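Local coordinates for Thiol:disulfide interchange protein (Proteus mirabilis, PDB 4OD7), which probably acts as a periplasmic dithiol oxidase of the DsbA family, passing disulfide bonds to folding proteins, at residues V24-F28 and A142-I148. The protein carries 1 engineered substitution. Residues are numbered along the deposited sequence; the frame is centred on the assembly and turned at random.
Sequences VVEFF and AVTDFQI
Phe146 N, just past the end of helix 130-145, bonds Ala142 O in its last turn at 3.0 Å, holding two residues that both meet the ring of Phe27 on strand 24-28. No hydrogen bond joins helix end to strand; the contact is apolar and largely buried. Ile148 CG1 sits 3.4 Å above the centroid of the Phe27 ring, 1° off its normal, a CH-pi contact. Val143 CG2 comes in at the ring edge, 3.5 Å from Phe27 CD1, and Ala142 CB lies 3.9 Å from Phe27 CE1. With CG set anti to its carbonyl carbon (chi1 -64°), Phe27 carries CZ to within 3.7 Å of Phe146 CB; the two ring planes stand obliquely at 52°. Val25 CG2 adds a looser touch on Phe146 CZ at 4.0 Å. Gln147, with positive phi, follows the helix in a Schellman motif: Gln147 N bonds Thr144 O, and Ile148 N bonds Val143 O at 3.1 Å, turning Ile148 back over Phe27. Tyr61 of strand 58-62 also packs on Phe27 and Ala142. Strand 24-28, leading toward Cys35 and engineered Ser32, whose redox-active disulfide cannot form here, is thus covered by helix end and Ile148, a sheet-helix layering characteristic of the thioredoxin fold.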
loop_
_atom_site.group_PDB
_atom_site.type_symbol
_atom_site.label_atom_id
_atom_site.label_comp_id
_atom_site.label_asym_id
_atom_site.label_seq_id
_atom_site.Cartn_x
_atom_site.Cartn_y
_atom_site.Cartn_z
ATOM N N VAL A 24 -9.298 -4.723 -5.148
ATOM C CA VAL A 24 -8.288 -4.803 -4.084
ATOM C C VAL A 24 -7.712 -3.401 -3.725
ATOM O O VAL A 24 -7.192 -2.705 -4.587
ATOM C CB VAL A 24 -7.121 -5.747 -4.465
ATOM C CG1 VAL A 24 -6.147 -5.855 -3.294
ATOM C CG2 VAL A 24 -7.623 -7.143 -4.812
ATOM N N VAL A 25 -7.809 -2.996 -2.458
ATOM C CA VAL A 25 -7.192 -1.756 -1.989
ATOM C C VAL A 25 -6.161 -2.056 -0.880
ATOM O O VAL A 25 -6.504 -2.551 0.184
ATOM C CB VAL A 25 -8.196 -0.755 -1.429
ATOM C CG1 VAL A 25 -7.475 0.561 -1.112
ATOM C CG2 VAL A 25 -9.357 -0.513 -2.421
ATOM N N GLU A 26 -4.913 -1.715 -1.170
ATOM C CA GLU A 26 -3.758 -1.830 -0.292
ATOM C C GLU A 26 -3.521 -0.492 0.450
ATOM O O GLU A 26 -3.612 0.574 -0.149
ATOM C CB GLU A 26 -2.558 -2.192 -1.157
ATOM C CG GLU A 26 -2.629 -3.538 -1.862
ATOM C CD GLU A 26 -1.423 -3.838 -2.801
ATOM O OE1 GLU A 26 -0.372 -3.215 -2.694
ATOM O OE2 GLU A 26 -1.552 -4.632 -3.756
ATOM N N PHE A 27 -3.234 -0.556 1.752
ATOM C CA PHE A 27 -2.905 0.607 2.568
ATOM C C PHE A 27 -1.523 0.411 3.214
ATOM O O PHE A 27 -1.267 -0.612 3.857
ATOM C CB PHE A 27 -3.959 0.785 3.641
ATOM C CG PHE A 27 -5.320 1.092 3.105
ATOM C CD1 PHE A 27 -5.736 2.387 2.909
ATOM C CD2 PHE A 27 -6.212 0.071 2.837
ATOM C CE1 PHE A 27 -7.028 2.632 2.419
ATOM C CE2 PHE A 27 -7.481 0.329 2.352
ATOM C CZ PHE A 27 -7.885 1.595 2.147
ATOM N N PHE A 28 -0.658 1.406 3.087
ATOM C CA PHE A 28 0.709 1.292 3.600
ATOM C C PHE A 28 1.245 2.643 3.995
ATOM O O PHE A 28 0.643 3.663 3.709
ATOM C CB PHE A 28 1.609 0.626 2.537
ATOM C CG PHE A 28 2.129 1.577 1.471
ATOM C CD1 PHE A 28 3.454 2.021 1.479
ATOM C CD2 PHE A 28 1.295 2.022 0.440
ATOM C CE1 PHE A 28 3.919 2.867 0.490
ATOM C CE2 PHE A 28 1.766 2.874 -0.526
ATOM C CZ PHE A 28 3.089 3.281 -0.499
ATOM N N ALA A 142 -10.087 7.210 1.087
ATOM C CA ALA A 142 -10.082 5.749 1.196
ATOM C C ALA A 142 -9.716 5.287 2.571
ATOM O O ALA A 142 -10.328 4.383 3.091
ATOM C CB ALA A 142 -9.091 5.122 0.177
ATOM N N VAL A 143 -8.725 5.933 3.161
ATOM C CA VAL A 143 -8.301 5.593 4.514
ATOM C C VAL A 143 -9.447 5.833 5.490
ATOM O O VAL A 143 -9.683 5.029 6.385
ATOM C CB VAL A 143 -7.019 6.331 4.862
ATOM C CG1 VAL A 143 -6.713 6.300 6.358
ATOM C CG2 VAL A 143 -5.877 5.688 4.056
ATOM N N THR A 144 -10.196 6.905 5.300
ATOM C CA THR A 144 -11.398 7.110 6.101
ATOM C C THR A 144 -12.511 6.052 5.870
ATOM O O THR A 144 -12.987 5.434 6.818
ATOM C CB THR A 144 -11.957 8.528 5.847
ATOM O OG1 THR A 144 -11.025 9.477 6.345
ATOM C CG2 THR A 144 -13.266 8.772 6.548
ATOM N N ASP A 145 -12.890 5.803 4.621
ATOM C CA ASP A 145 -14.055 4.971 4.327
ATOM C C ASP A 145 -13.806 3.487 4.557
ATOM O O ASP A 145 -14.745 2.703 4.724
ATOM C CB ASP A 145 -14.516 5.142 2.863
ATOM C CG ASP A 145 -14.830 6.577 2.491
ATOM O OD1 ASP A 145 -14.861 7.466 3.359
ATOM O OD2 ASP A 145 -15.094 6.806 1.315
ATOM N N PHE A 146 -12.546 3.105 4.587
ATOM C CA PHE A 146 -12.190 1.734 4.864
ATOM C C PHE A 146 -11.758 1.574 6.340
ATOM O O PHE A 146 -11.366 0.487 6.753
ATOM C CB PHE A 146 -11.093 1.271 3.904
ATOM C CG PHE A 146 -11.545 1.117 2.484
ATOM C CD1 PHE A 146 -11.691 -0.137 1.942
ATOM C CD2 PHE A 146 -11.831 2.211 1.696
ATOM C CE1 PHE A 146 -12.114 -0.305 0.636
ATOM C CE2 PHE A 146 -12.240 2.052 0.402
ATOM C CZ PHE A 146 -12.388 0.783 -0.127
ATOM N N GLN A 147 -11.863 2.653 7.116
ATOM C CA GLN A 147 -11.475 2.680 8.531
ATOM C C GLN A 147 -10.102 2.064 8.805
ATOM O O GLN A 147 -9.965 1.118 9.599
ATOM C CB GLN A 147 -12.530 1.960 9.379
ATOM N N ILE A 148 -9.082 2.605 8.146
ATOM C CA ILE A 148 -7.728 2.068 8.255
ATOM C C ILE A 148 -7.012 2.796 9.341
ATOM O O ILE A 148 -6.824 4.000 9.254
ATOM C CB ILE A 148 -6.963 2.197 6.946
ATOM C CG1 ILE A 148 -7.771 1.560 5.816
ATOM C CG2 ILE A 148 -5.519 1.611 7.080
ATOM C CD1 ILE A 148 -8.105 0.122 6.054
#